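Local coordinates for cell wall mannoprotein 1 (Neosartorya fumigata, PDB 5J5L) that binds the lipid arachidonic acid inside a helical bundle and is probably a constitutive cell-wall antigen targeted by the host's humoral immune response, at residues Thr12-Ile17 with Leu74-Asp79; Gln42-Asp47 with Asn108-Lys113; Asn25-Asp30 with Pro92-Ala97; Lys56-Leu61 with Gln122-Ala127. All coordinates share one frame; numbering follows the deposited sequence.

Interaction 1: residues Thr12-Ile17 with Leu74-Asp79; sequences TIKTDI and LGLKPD
Lys14 lays the start of its chain over Leu76, with CB 3.6 Å from the methyl CD2 of the leucine, then runs on to a charged partner. The residue is used amphipathically: its methylenes cover the edge of the apolar layer while NZ reaches an acid. The chain starts with CG anti to the backbone N (chi1 -170°), stays stretched as far as CE, and turns only at the last torsion (chi4 87°). That final bend brings NZ to 3.0 Å from Asp79 OD2 in a salt bridge that uses the syn side of the carboxylate, 25° out of its plane. A water accepts weakly from Lys14 NZ, and its oxygen lies 2.6 Å from Gly75 O, to which it donates. That carbonyl lies at a kink, where Lys77 N bonds at 3.0 Å to Leu74 O, three residues back, rather than to the regular helical acceptor, and Pro78 has no N-H to give. Beneath this polar edge the contact is apolar. Ile13 CG2 approaches Leu76 CD1 at 4.1 Å, the two side chains crossing nearly at right angles, and Ile17 CD1 faces the other methyl of Leu76, CD2. Separately, a methyl meets a backbone carbonyl, Ile17 CG2 resting 3.6 Å from Asp79 O. The two segments run almost perfectly parallel, their axes 10.2 Å apart, as neighbours in the bundle with a further helix between them in sequence. That helix, 31-56, packs on Ile13 through Leu44 and Ala51; Ile17 also reaches Ile80 and comes about 4 Å from the arachidonic acid, while Leu74 and Lys77 contact helix 127-150.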
loop_
_atom_site.group_PDB
_atom_site.type_symbol
_atom_site.label_atom_id
_atom_site.label_comp_id
_atom_site.label_asym_id
_atom_site.label_seq_id
_atom_site.Cartn_x
_atom_site.Cartn_y
_atom_site.Cartn_z
ATOM N N THR A 12 -5.014 3.528 9.015
ATOM C CA THR A 12 -4.401 2.296 9.514
ATOM C C THR A 12 -3.373 1.779 8.496
ATOM O O THR A 12 -2.268 1.352 8.852
ATOM C CB THR A 12 -5.489 1.242 9.810
ATOM O OG1 THR A 12 -6.318 1.692 10.897
ATOM C CG2 THR A 12 -4.880 -0.106 10.180
ATOM N N ILE A 13 -3.733 1.824 7.226
ATOM C CA ILE A 13 -2.801 1.457 6.156
ATOM C C ILE A 13 -1.547 2.350 6.192
ATOM O O ILE A 13 -0.414 1.846 6.120
ATOM C CB ILE A 13 -3.491 1.500 4.776
ATOM C CG1 ILE A 13 -4.539 0.378 4.691
ATOM C CG2 ILE A 13 -2.473 1.391 3.650
ATOM C CD1 ILE A 13 -5.592 0.587 3.620
ATOM N N LYS A 14 -1.756 3.651 6.326
ATOM C CA LYS A 14 -0.642 4.603 6.399
ATOM C C LYS A 14 0.286 4.232 7.548
ATOM O O LYS A 14 1.515 4.183 7.396
ATOM C CB LYS A 14 -1.173 6.023 6.607
ATOM C CG LYS A 14 -0.120 7.114 6.460
ATOM C CD LYS A 14 -0.741 8.472 6.738
ATOM C CE LYS A 14 0.160 9.621 6.328
ATOM N NZ LYS A 14 -0.033 9.988 4.896
ATOM N N THR A 15 -0.298 3.978 8.710
ATOM C CA THR A 15 0.495 3.570 9.867
ATOM C C THR A 15 1.281 2.285 9.604
ATOM O O THR A 15 2.482 2.222 9.906
ATOM C CB THR A 15 -0.390 3.472 11.118
ATOM O OG1 THR A 15 -0.982 4.749 11.327
ATOM C CG2 THR A 15 0.427 3.096 12.344
ATOM N N ASP A 16 0.631 1.281 9.000
ATOM C CA ASP A 16 1.292 0.019 8.651
ATOM C C ASP A 16 2.512 0.250 7.758
ATOM O O ASP A 16 3.573 -0.338 7.985
ATOM C CB ASP A 16 0.354 -0.916 7.882
ATOM C CG ASP A 16 -0.824 -1.431 8.700
ATOM O OD1 ASP A 16 -0.795 -1.473 9.969
ATOM O OD2 ASP A 16 -1.803 -1.875 8.033
ATOM N N ILE A 17 2.337 1.075 6.720
ATOM C CA ILE A 17 3.404 1.347 5.764
ATOM C C ILE A 17 4.597 1.986 6.470
ATOM O O ILE A 17 5.742 1.588 6.242
ATOM C CB ILE A 17 2.934 2.241 4.600
ATOM C CG1 ILE A 17 1.914 1.493 3.721
ATOM C CG2 ILE A 17 4.113 2.681 3.738
ATOM C CD1 ILE A 17 1.042 2.406 2.874
ATOM N N LEU A 74 -4.371 9.423 -2.083
ATOM C CA LEU A 74 -3.221 10.058 -2.733
ATOM C C LEU A 74 -2.108 10.380 -1.739
ATOM O O LEU A 74 -0.929 10.338 -2.089
ATOM C CB LEU A 74 -3.639 11.332 -3.460
ATOM C CG LEU A 74 -4.053 11.179 -4.925
ATOM C CD1 LEU A 74 -4.874 9.921 -5.172
ATOM C CD2 LEU A 74 -4.804 12.421 -5.358
ATOM N N GLY A 75 -2.489 10.715 -0.508
ATOM C CA GLY A 75 -1.516 10.947 0.560
ATOM C C GLY A 75 -0.675 9.743 0.890
ATOM O O GLY A 75 0.449 9.880 1.389
ATOM N N LEU A 76 -1.173 8.545 0.582
ATOM C CA LEU A 76 -0.351 7.335 0.722
ATOM C C LEU A 76 0.818 7.266 -0.277
ATOM O O LEU A 76 1.801 6.581 -0.016
ATOM C CB LEU A 76 -1.208 6.065 0.602
ATOM C CG LEU A 76 -2.323 5.861 1.629
ATOM C CD1 LEU A 76 -3.175 4.638 1.291
ATOM C CD2 LEU A 76 -1.772 5.751 3.045
ATOM N N LYS A 77 0.722 7.970 -1.410
ATOM C CA LYS A 77 1.674 7.782 -2.503
ATOM C C LYS A 77 3.136 8.012 -2.058
ATOM O O LYS A 77 3.987 7.136 -2.262
ATOM C CB LYS A 77 1.316 8.659 -3.717
ATOM C CG LYS A 77 2.273 8.524 -4.902
ATOM C CD LYS A 77 2.270 9.761 -5.790
ATOM C CE LYS A 77 0.929 9.973 -6.464
ATOM N NZ LYS A 77 0.962 11.134 -7.395
ATOM N N PRO A 78 3.427 9.176 -1.445
ATOM C CA PRO A 78 4.825 9.364 -1.026
ATOM C C PRO A 78 5.282 8.364 0.035
ATOM O O PRO A 78 6.458 7.998 0.061
ATOM C CB PRO A 78 4.856 10.792 -0.470
ATOM C CG PRO A 78 3.444 11.168 -0.240
ATOM C CD PRO A 78 2.614 10.375 -1.198
ATOM N N ASP A 79 4.371 7.918 0.895
ATOM C CA ASP A 79 4.717 6.910 1.901
ATOM C C ASP A 79 5.055 5.582 1.242
ATOM O O ASP A 79 5.992 4.884 1.647
ATOM C CB ASP A 79 3.593 6.718 2.912
ATOM C CG ASP A 79 3.297 7.980 3.712
ATOM O OD1 ASP A 79 4.131 8.911 3.717
ATOM O OD2 ASP A 79 2.224 8.035 4.315
HETATM O O HOH W 1 1.575 11.878 2.667
#

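Interaction 2: residues Gln42-Asp47 with Asn108-Lys113; sequences QQLESD and NALQSK
Glu45 and Leu110 mark the closest backbone approach, their CA atoms 6.4 Å apart, in a nearly parallel helix pair of an all-helical bundle that houses a fatty acid. The axes of 42-47 and 108-113 come within 10.1 Å and cross at only 17°, so the two segments run side by side. The contact passes from leucines inside to charged side chains outside. On the buried side Leu110 CD2 sits 3.8 Å from Leu44 CG, the two leucines meeting at about a right angle; Leu44 gets its branch there by holding CG anti to the backbone N (chi1 173°). The same methyl of Leu110 also abuts the CG of Glu45. Farther out, Glu45 stretches beyond CG and settles its carboxylate against carbon: OE2 lies 3.4 Å from Ala109 CB, and OE1 lies 3.4 Å from Lys113 CE. The Lys113 ammonium does not close a salt bridge here, since OE1 of Glu45 stays 4.5 Å from NZ of Lys113, which pairs with Asp49 instead. The positive charge nearby may nevertheless ease the closeness of the Glu45 and Glu41 carboxylates. Leu110 belongs to the arachidonic acid pocket and also touches Ile48 of helix 31-56 and Phe144 of helix 127-150. Within segment 42-47 of helix 31-56 there is also a polar brace: Gln43 NE2 donates to Asp47 OD1 at 3.0 Å, with the acceptor in the amide plane but the donor above that of the carboxylate.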
loop_
_atom_site.group_PDB
_atom_site.type_symbol
_atom_site.label_atom_id
_atom_site.label_comp_id
_atom_site.label_asym_id
_atom_site.label_seq_id
_atom_site.Cartn_x
_atom_site.Cartn_y
_atom_site.Cartn_z
ATOM N N GLN A 42 1.949 -8.659 6.456
ATOM C CA GLN A 42 0.715 -9.447 6.362
ATOM C C GLN A 42 -0.458 -8.685 6.979
ATOM O O GLN A 42 -1.589 -8.762 6.476
ATOM C CB GLN A 42 0.903 -10.816 6.995
ATOM C CG GLN A 42 1.787 -11.724 6.147
ATOM C CD GLN A 42 1.052 -12.281 4.935
ATOM O OE1 GLN A 42 1.309 -11.886 3.791
ATOM N NE2 GLN A 42 0.128 -13.181 5.181
ATOM N N GLN A 43 -0.176 -7.941 8.053
ATOM C CA GLN A 43 -1.169 -7.016 8.632
ATOM C C GLN A 43 -1.567 -5.962 7.603
ATOM O O GLN A 43 -2.756 -5.643 7.443
ATOM C CB GLN A 43 -0.621 -6.350 9.889
ATOM C CG GLN A 43 -1.673 -5.580 10.681
ATOM C CD GLN A 43 -2.859 -6.443 11.092
ATOM O OE1 GLN A 43 -2.703 -7.465 11.760
ATOM N NE2 GLN A 43 -4.065 -6.029 10.692
ATOM N N LEU A 44 -0.577 -5.438 6.890
ATOM C CA LEU A 44 -0.822 -4.453 5.840
ATOM C C LEU A 44 -1.739 -5.032 4.763
ATOM O O LEU A 44 -2.716 -4.393 4.367
ATOM C CB LEU A 44 0.492 -3.957 5.224
ATOM C CG LEU A 44 0.431 -3.044 3.997
ATOM C CD1 LEU A 44 -0.454 -1.834 4.248
ATOM C CD2 LEU A 44 1.822 -2.617 3.567
ATOM N N GLU A 45 -1.436 -6.242 4.301
ATOM C CA GLU A 45 -2.302 -6.911 3.319
ATOM C C GLU A 45 -3.756 -7.003 3.801
ATOM O O GLU A 45 -4.693 -6.682 3.064
ATOM C CB GLU A 45 -1.776 -8.309 2.978
ATOM C CG GLU A 45 -0.487 -8.340 2.167
ATOM C CD GLU A 45 -0.161 -9.724 1.606
ATOM O OE1 GLU A 45 -1.035 -10.605 1.576
ATOM O OE2 GLU A 45 0.987 -9.950 1.180
ATOM N N SER A 46 -3.931 -7.420 5.053
ATOM C CA SER A 46 -5.247 -7.561 5.656
ATOM C C SER A 46 -5.967 -6.211 5.714
ATOM O O SER A 46 -7.165 -6.123 5.440
ATOM C CB SER A 46 -5.108 -8.130 7.072
ATOM O OG SER A 46 -6.364 -8.396 7.657
ATOM N N ASP A 47 -5.232 -5.184 6.116
ATOM C CA ASP A 47 -5.790 -3.836 6.251
ATOM C C ASP A 47 -6.197 -3.237 4.901
ATOM O O ASP A 47 -7.216 -2.531 4.822
ATOM C CB ASP A 47 -4.805 -2.932 7.010
ATOM C CG ASP A 47 -4.661 -3.336 8.502
ATOM O OD1 ASP A 47 -5.572 -3.992 9.053
ATOM O OD2 ASP A 47 -3.637 -2.987 9.130
ATOM N N ASN A 108 4.015 -8.383 -5.247
ATOM C CA ASN A 108 2.937 -8.722 -6.186
ATOM C C ASN A 108 1.573 -8.737 -5.492
ATOM O O ASN A 108 0.588 -8.226 -6.045
ATOM C CB ASN A 108 3.234 -10.047 -6.869
ATOM C CG ASN A 108 4.288 -9.915 -7.940
ATOM O OD1 ASN A 108 4.210 -9.024 -8.789
ATOM N ND2 ASN A 108 5.278 -10.805 -7.922
ATOM N N ALA A 109 1.507 -9.296 -4.272
ATOM C CA ALA A 109 0.261 -9.291 -3.488
ATOM C C ALA A 109 -0.189 -7.884 -3.161
ATOM O O ALA A 109 -1.363 -7.539 -3.307
ATOM C CB ALA A 109 0.422 -10.096 -2.204
ATOM N N LEU A 110 0.744 -7.063 -2.692
ATOM C CA LEU A 110 0.418 -5.695 -2.319
ATOM C C LEU A 110 -0.034 -4.852 -3.503
ATOM O O LEU A 110 -0.981 -4.058 -3.372
ATOM C CB LEU A 110 1.615 -5.046 -1.636
ATOM C CG LEU A 110 1.874 -5.560 -0.209
ATOM C CD1 LEU A 110 3.295 -5.192 0.208
ATOM C CD2 LEU A 110 0.854 -5.035 0.798
ATOM N N GLN A 111 0.620 -5.023 -4.648
ATOM C CA GLN A 111 0.197 -4.312 -5.840
ATOM C C GLN A 111 -1.233 -4.738 -6.204
ATOM O O GLN A 111 -2.077 -3.884 -6.479
ATOM C CB GLN A 111 1.121 -4.520 -7.027
ATOM C CG GLN A 111 0.659 -3.677 -8.205
ATOM C CD GLN A 111 1.625 -3.606 -9.351
ATOM O OE1 GLN A 111 2.481 -4.465 -9.529
ATOM N NE2 GLN A 111 1.464 -2.576 -10.166
ATOM N N SER A 112 -1.499 -6.045 -6.240
ATOM C CA SER A 112 -2.836 -6.530 -6.580
ATOM C C SER A 112 -3.900 -5.966 -5.641
ATOM O O SER A 112 -4.979 -5.490 -6.077
ATOM C CB SER A 112 -2.866 -8.062 -6.539
ATOM O OG SER A 112 -4.145 -8.554 -6.884
ATOM N N LYS A 113 -3.606 -6.038 -4.353
ATOM C CA LYS A 113 -4.563 -5.618 -3.328
ATOM C C LYS A 113 -4.761 -4.096 -3.341
ATOM O O LYS A 113 -5.893 -3.613 -3.179
ATOM C CB LYS A 113 -4.143 -6.130 -1.948
ATOM C CG LYS A 113 -4.214 -7.641 -1.810
ATOM C CD LYS A 113 -3.655 -8.110 -0.477
ATOM C CE LYS A 113 -3.650 -9.630 -0.405
ATOM N NZ LYS A 113 -5.011 -10.209 -0.561
#

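Interaction 3: residues Asn25-Asp30 with Pro92-Ala97; sequences NEFTGD and PQVDSA. With ACD (arachidonic acid), chain B.
The ring of Phe27, which packs against Gln93 and Val94, is sandwiched between its own chain and the ligand. Gly29 N stands 3.4 Å above the centre of one face, and C3 of the arachidonic acid stands 3.6 Å above the centre of the other. Phe27 thus belongs to the lipid pocket and also packs the joint between the turn and helix 91-97. Its orientation starts from CG lying anti to the backbone N (chi1 -173°), which directs the ring toward that helix and the lipid. The carboxyl end of the lipid lies over the same face as C3, its O2 3.3 Å from Phe27 CD1. Val94 N approaches CE2 of Phe27 at 3.6 Å near the ring plane, and Ala97 CB also arrives at the edge, whereas Gln93 CB comes in obliquely. Close backbone packing completes the joint. The CA atoms of Gly29 and Gln93 are only 4.5 Å apart, and Gly29 O presses to 3.2 Å from Ala97 CB. Gly29 has a positive phi (105°), a backbone shape that suits a residue without a side chain, and its CA lies close to Gln93 O and Ser96 OG. Around the joint, the amide of Gln33 bonds Glu26 O and Thr28 N, and Asp30 caps the start of helix 31-56. The short helix 91-97 is therefore docked against the turn linking helices 3-26 and 31-56, with Val94 leaning on Ile87 of helix 63-89 and on Phe151.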
loop_
_atom_site.group_PDB
_atom_site.type_symbol
_atom_site.label_atom_id
_atom_site.label_comp_id
_atom_site.label_asym_id
_atom_site.label_seq_id
_atom_site.Cartn_x
_atom_site.Cartn_y
_atom_site.Cartn_z
ATOM N N ASN A 25 14.602 0.016 7.237
ATOM C CA ASN A 25 15.772 0.845 7.518
ATOM C C ASN A 25 16.707 0.247 8.575
ATOM O O ASN A 25 17.909 0.542 8.580
ATOM C CB ASN A 25 15.330 2.255 7.905
ATOM C CG ASN A 25 14.754 3.024 6.729
ATOM O OD1 ASN A 25 15.135 2.796 5.578
ATOM N ND2 ASN A 25 13.873 3.960 7.014
ATOM N N GLU A 26 16.166 -0.627 9.427
ATOM C CA GLU A 26 16.948 -1.364 10.418
ATOM C C GLU A 26 17.453 -2.737 9.965
ATOM O O GLU A 26 18.218 -3.354 10.696
ATOM C CB GLU A 26 16.122 -1.601 11.689
ATOM C CG GLU A 26 15.790 -0.366 12.494
ATOM C CD GLU A 26 14.777 -0.652 13.596
ATOM O OE1 GLU A 26 14.364 -1.832 13.756
ATOM O OE2 GLU A 26 14.381 0.311 14.290
ATOM N N PHE A 27 17.033 -3.219 8.793
ATOM C CA PHE A 27 17.316 -4.588 8.369
ATOM C C PHE A 27 18.807 -4.821 8.151
ATOM O O PHE A 27 19.468 -4.051 7.431
ATOM C CB PHE A 27 16.548 -4.906 7.088
ATOM C CG PHE A 27 16.636 -6.348 6.639
ATOM C CD1 PHE A 27 16.407 -7.392 7.511
ATOM C CD2 PHE A 27 16.851 -6.647 5.290
ATOM C CE1 PHE A 27 16.464 -8.702 7.077
ATOM C CE2 PHE A 27 16.915 -7.962 4.854
ATOM C CZ PHE A 27 16.721 -8.991 5.752
ATOM N N THR A 28 19.330 -5.870 8.786
ATOM C CA THR A 28 20.746 -6.243 8.648
ATOM C C THR A 28 20.968 -7.563 7.892
ATOM O O THR A 28 22.116 -7.976 7.717
ATOM C CB THR A 28 21.424 -6.390 10.033
ATOM O OG1 THR A 28 20.874 -7.520 10.725
ATOM C CG2 THR A 28 21.222 -5.139 10.862
ATOM N N GLY A 29 19.882 -8.214 7.465
ATOM C CA GLY A 29 19.949 -9.559 6.883
ATOM C C GLY A 29 19.467 -10.652 7.828
ATOM O O GLY A 29 19.303 -11.810 7.430
ATOM N N ASP A 30 19.238 -10.291 9.086
ATOM C CA ASP A 30 18.874 -11.262 10.108
ATOM C C ASP A 30 17.474 -11.807 9.842
ATOM O O ASP A 30 16.558 -11.046 9.560
ATOM C CB ASP A 30 18.929 -10.595 11.483
ATOM C CG ASP A 30 18.475 -11.508 12.598
ATOM O OD1 ASP A 30 19.318 -12.230 13.161
ATOM O OD2 ASP A 30 17.271 -11.465 12.918
ATOM N N PRO A 92 20.933 -5.824 -0.975
ATOM C CA PRO A 92 22.062 -6.685 -0.571
ATOM C C PRO A 92 21.778 -7.560 0.648
ATOM O O PRO A 92 22.215 -8.707 0.687
ATOM C CB PRO A 92 23.178 -5.677 -0.253
ATOM C CG PRO A 92 22.818 -4.451 -1.014
ATOM C CD PRO A 92 21.322 -4.403 -1.027
ATOM N N GLN A 93 21.061 -7.002 1.629
ATOM C CA GLN A 93 20.700 -7.710 2.857
ATOM C C GLN A 93 19.640 -8.763 2.590
ATOM O O GLN A 93 19.652 -9.839 3.174
ATOM C CB GLN A 93 20.193 -6.737 3.921
ATOM C CG GLN A 93 21.259 -5.851 4.557
ATOM C CD GLN A 93 21.892 -4.817 3.628
ATOM O OE1 GLN A 93 21.271 -4.280 2.716
ATOM N NE2 GLN A 93 23.167 -4.558 3.857
ATOM N N VAL A 94 18.702 -8.440 1.712
ATOM C CA VAL A 94 17.705 -9.396 1.295
ATOM C C VAL A 94 18.376 -10.592 0.603
ATOM O O VAL A 94 18.025 -11.729 0.859
ATOM C CB VAL A 94 16.693 -8.730 0.336
ATOM C CG1 VAL A 94 15.792 -9.769 -0.326
ATOM C CG2 VAL A 94 15.857 -7.704 1.085
ATOM N N ASP A 95 19.345 -10.315 -0.268
ATOM C CA ASP A 95 20.055 -11.365 -1.005
ATOM C C ASP A 95 20.861 -12.244 -0.065
ATOM O O ASP A 95 20.905 -13.466 -0.224
ATOM C CB ASP A 95 20.990 -10.766 -2.058
ATOM C CG ASP A 95 20.242 -10.098 -3.201
ATOM O OD1 ASP A 95 19.060 -10.435 -3.428
ATOM O OD2 ASP A 95 20.855 -9.244 -3.878
ATOM N N SER A 96 21.509 -11.615 0.914
ATOM C CA SER A 96 22.330 -12.356 1.860
ATOM C C SER A 96 21.468 -13.221 2.787
ATOM O O SER A 96 21.887 -14.306 3.181
ATOM C CB SER A 96 23.263 -11.421 2.640
ATOM O OG SER A 96 22.568 -10.674 3.615
ATOM N N ALA A 97 20.258 -12.761 3.091
ATOM C CA ALA A 97 19.306 -13.537 3.876
ATOM C C ALA A 97 18.644 -14.630 3.029
ATOM O O ALA A 97 18.166 -15.613 3.567
ATOM C CB ALA A 97 18.251 -12.637 4.490
HETATM C C1 ACD B . 12.949 -6.460 6.910
HETATM C C2 ACD B . 12.234 -7.113 5.751
HETATM C C3 ACD B . 13.242 -7.726 4.800
HETATM C C4 ACD B . 12.549 -8.665 3.811
HETATM C C5 ACD B . 11.722 -9.690 4.551
HETATM C C6 ACD B . 10.395 -9.864 4.408
HETATM C C7 ACD B . 9.543 -9.103 3.423
HETATM C C8 ACD B . 8.686 -8.038 4.086
HETATM C C9 ACD B . 8.400 -6.854 3.521
HETATM C C10 ACD B . 8.920 -6.373 2.177
HETATM C C11 ACD B . 7.899 -6.581 1.089
HETATM C C12 ACD B . 7.275 -5.624 0.389
HETATM C C13 ACD B . 7.428 -4.125 0.549
HETATM C C14 ACD B . 6.382 -3.715 1.571
HETATM C C15 ACD B . 5.732 -2.546 1.571
HETATM C C16 ACD B . 5.952 -1.479 0.536
HETATM C C17 ACD B . 4.769 -0.521 0.550
HETATM C C18 ACD B . 3.502 -1.177 0.030
HETATM C C19 ACD B . 2.380 -0.174 -0.096
HETATM C C20 ACD B . 1.004 -0.778 0.006
HETATM O O1 ACD B . 13.255 -5.272 6.740
HETATM O O2 ACD B . 13.177 -7.085 7.963
#

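Interaction 4: residues Lys56-Leu61 with Gln122-Ala127; sequences KATSAL and QDIATA
Leu61 and Ile124 join a loop to the end region of a helix through one backbone bond and a patch of methyl groups. Leu61 N donates to Ile124 O over 2.9 Å, nearly straight at 169° and in the carbonyl plane, so the loop 56-61 is pinned to the C-terminal end region of helix 100-124. Around that bond Ile124 is the central apolar side chain. Its CG1 occupies the crowded position between backbone N and carbonyl carbon (chi1 63°), which places CD1 between Leu61 CD1 and Thr58 CG2, each 3.8 Å from it. Its other branch, CG2, lies 3.4 Å from Thr58 O. A water sits 2.7 Å from Leu61 O and 2.9 Å from Ile124 O, spanning the two carbonyls. Farther out, Thr58 OG1 is tied back to Asp54 O, a bond consistent with CG2 being turned to the isoleucine, and both side chains lean on Ile6 of helix 3-26. Thr126 caps the next helix through Asp129 N, while its own N bonds Ser66 OG. Taken together, a single directional bond fixes Leu61 N on Ile124 O where the loop meets the helix, and the apolar branches pack beside it at the surface of the bundle.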
loop_
_atom_site.group_PDB
_atom_site.type_symbol
_atom_site.label_atom_id
_atom_site.label_comp_id
_atom_site.label_asym_id
_atom_site.label_seq_id
_atom_site.Cartn_x
_atom_site.Cartn_y
_atom_site.Cartn_z
ATOM N N LYS A 56 -16.374 -1.277 -0.959
ATOM C CA LYS A 56 -17.414 -2.008 -1.707
ATOM C C LYS A 56 -18.777 -1.934 -1.031
ATOM O O LYS A 56 -19.811 -2.025 -1.702
ATOM C CB LYS A 56 -17.028 -3.471 -1.910
ATOM C CG LYS A 56 -15.909 -3.664 -2.915
ATOM C CD LYS A 56 -15.716 -5.139 -3.212
ATOM C CE LYS A 56 -14.500 -5.378 -4.085
ATOM N NZ LYS A 56 -14.235 -6.836 -4.223
ATOM N N ALA A 57 -18.784 -1.757 0.287
ATOM C CA ALA A 57 -20.028 -1.659 1.048
ATOM C C ALA A 57 -20.599 -0.234 1.140
ATOM O O ALA A 57 -21.641 -0.033 1.768
ATOM C CB ALA A 57 -19.813 -2.229 2.443
ATOM N N THR A 58 -19.961 0.728 0.479
ATOM C CA THR A 58 -20.242 2.154 0.674
ATOM C C THR A 58 -20.959 2.775 -0.540
ATOM O O THR A 58 -20.685 2.403 -1.684
ATOM C CB THR A 58 -18.928 2.896 0.985
ATOM O OG1 THR A 58 -18.422 2.424 2.234
ATOM C CG2 THR A 58 -19.141 4.398 1.082
ATOM N N SER A 59 -21.900 3.692 -0.275
ATOM C CA SER A 59 -22.660 4.373 -1.328
ATOM C C SER A 59 -21.883 5.529 -1.949
ATOM O O SER A 59 -20.932 6.050 -1.348
ATOM C CB SER A 59 -23.981 4.927 -0.771
ATOM O OG SER A 59 -24.795 3.889 -0.259
ATOM N N ALA A 60 -22.307 5.943 -3.141
ATOM C CA ALA A 60 -21.697 7.089 -3.829
ATOM C C ALA A 60 -21.416 8.204 -2.825
ATOM O O ALA A 60 -22.312 8.633 -2.085
ATOM C CB ALA A 60 -22.615 7.602 -4.928
ATOM N N LEU A 61 -20.179 8.673 -2.809
ATOM C CA LEU A 61 -19.733 9.592 -1.782
ATOM C C LEU A 61 -20.202 11.010 -2.067
ATOM O O LEU A 61 -20.250 11.445 -3.221
ATOM C CB LEU A 61 -18.206 9.566 -1.694
ATOM C CG LEU A 61 -17.572 8.233 -1.270
ATOM C CD1 LEU A 61 -16.058 8.311 -1.345
ATOM C CD2 LEU A 61 -18.007 7.819 0.129
ATOM N N GLN A 122 -12.413 4.418 -6.624
ATOM C CA GLN A 122 -12.820 5.098 -7.859
ATOM C C GLN A 122 -14.310 4.928 -8.084
ATOM O O GLN A 122 -14.961 5.842 -8.581
ATOM C CB GLN A 122 -12.061 4.564 -9.073
ATOM C CG GLN A 122 -10.604 4.998 -9.123
ATOM C CD GLN A 122 -9.846 4.382 -10.282
ATOM O OE1 GLN A 122 -10.311 4.393 -11.428
ATOM N NE2 GLN A 122 -8.650 3.837 -9.987
ATOM N N ASP A 123 -14.852 3.766 -7.710
ATOM C CA ASP A 123 -16.249 3.446 -8.035
ATOM C C ASP A 123 -17.223 4.358 -7.289
ATOM O O ASP A 123 -18.303 4.672 -7.805
ATOM C CB ASP A 123 -16.560 1.960 -7.746
ATOM C CG ASP A 123 -16.127 1.016 -8.901
ATOM O OD1 ASP A 123 -15.964 1.479 -10.055
ATOM O OD2 ASP A 123 -15.964 -0.199 -8.642
ATOM N N ILE A 124 -16.823 4.807 -6.100
ATOM C CA ILE A 124 -17.679 5.625 -5.239
ATOM C C ILE A 124 -17.316 7.111 -5.186
ATOM O O ILE A 124 -18.068 7.920 -4.640
ATOM C CB ILE A 124 -17.775 5.032 -3.817
ATOM C CG1 ILE A 124 -16.407 5.008 -3.125
ATOM C CG2 ILE A 124 -18.394 3.639 -3.886
ATOM C CD1 ILE A 124 -16.487 4.535 -1.692
ATOM N N ALA A 125 -16.181 7.471 -5.762
ATOM C CA ALA A 125 -15.770 8.865 -5.863
ATOM C C ALA A 125 -16.569 9.638 -6.922
ATOM O O ALA A 125 -17.210 9.053 -7.812
ATOM C CB ALA A 125 -14.290 8.934 -6.183
ATOM N N THR A 126 -16.511 10.966 -6.839
ATOM C CA THR A 126 -17.054 11.812 -7.892
ATOM C C THR A 126 -16.294 11.567 -9.204
ATOM O O THR A 126 -15.174 11.042 -9.211
ATOM C CB THR A 126 -16.999 13.318 -7.536
ATOM O OG1 THR A 126 -15.635 13.740 -7.429
ATOM C CG2 THR A 126 -17.715 13.604 -6.231
ATOM N N ALA A 127 -16.926 11.924 -10.318
ATOM C CA ALA A 127 -16.324 11.695 -11.626
ATOM C C ALA A 127 -14.930 12.319 -11.721
ATOM O O ALA A 127 -13.989 11.683 -12.192
ATOM C CB ALA A 127 -17.220 12.234 -12.727
HETATM O O HOH W 2 -19.649 10.201 -5.529
#

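The four contacts sample the bundle along its length. Interactions 1 and 2 lie near its middle, their centres 13 Å apart, and touch through helices 3-26 and 31-56: Asp16 OD2 and Asp47 OD2 come within 2.4 Å, a distance at which two carboxylates may share a proton. Interactions 3 and 4 sit at opposite ends, centres about 41 Å apart, where turns pack on helices or helix ends. The arachidonic acid connects three of them: its carboxyl end lies against Phe27 of interaction 3, and its chain runs inward to within about 4 Å of Ile17 in interaction 1 and of Leu110 in interaction 2. In every pair of contacts the segments alternate along the chain.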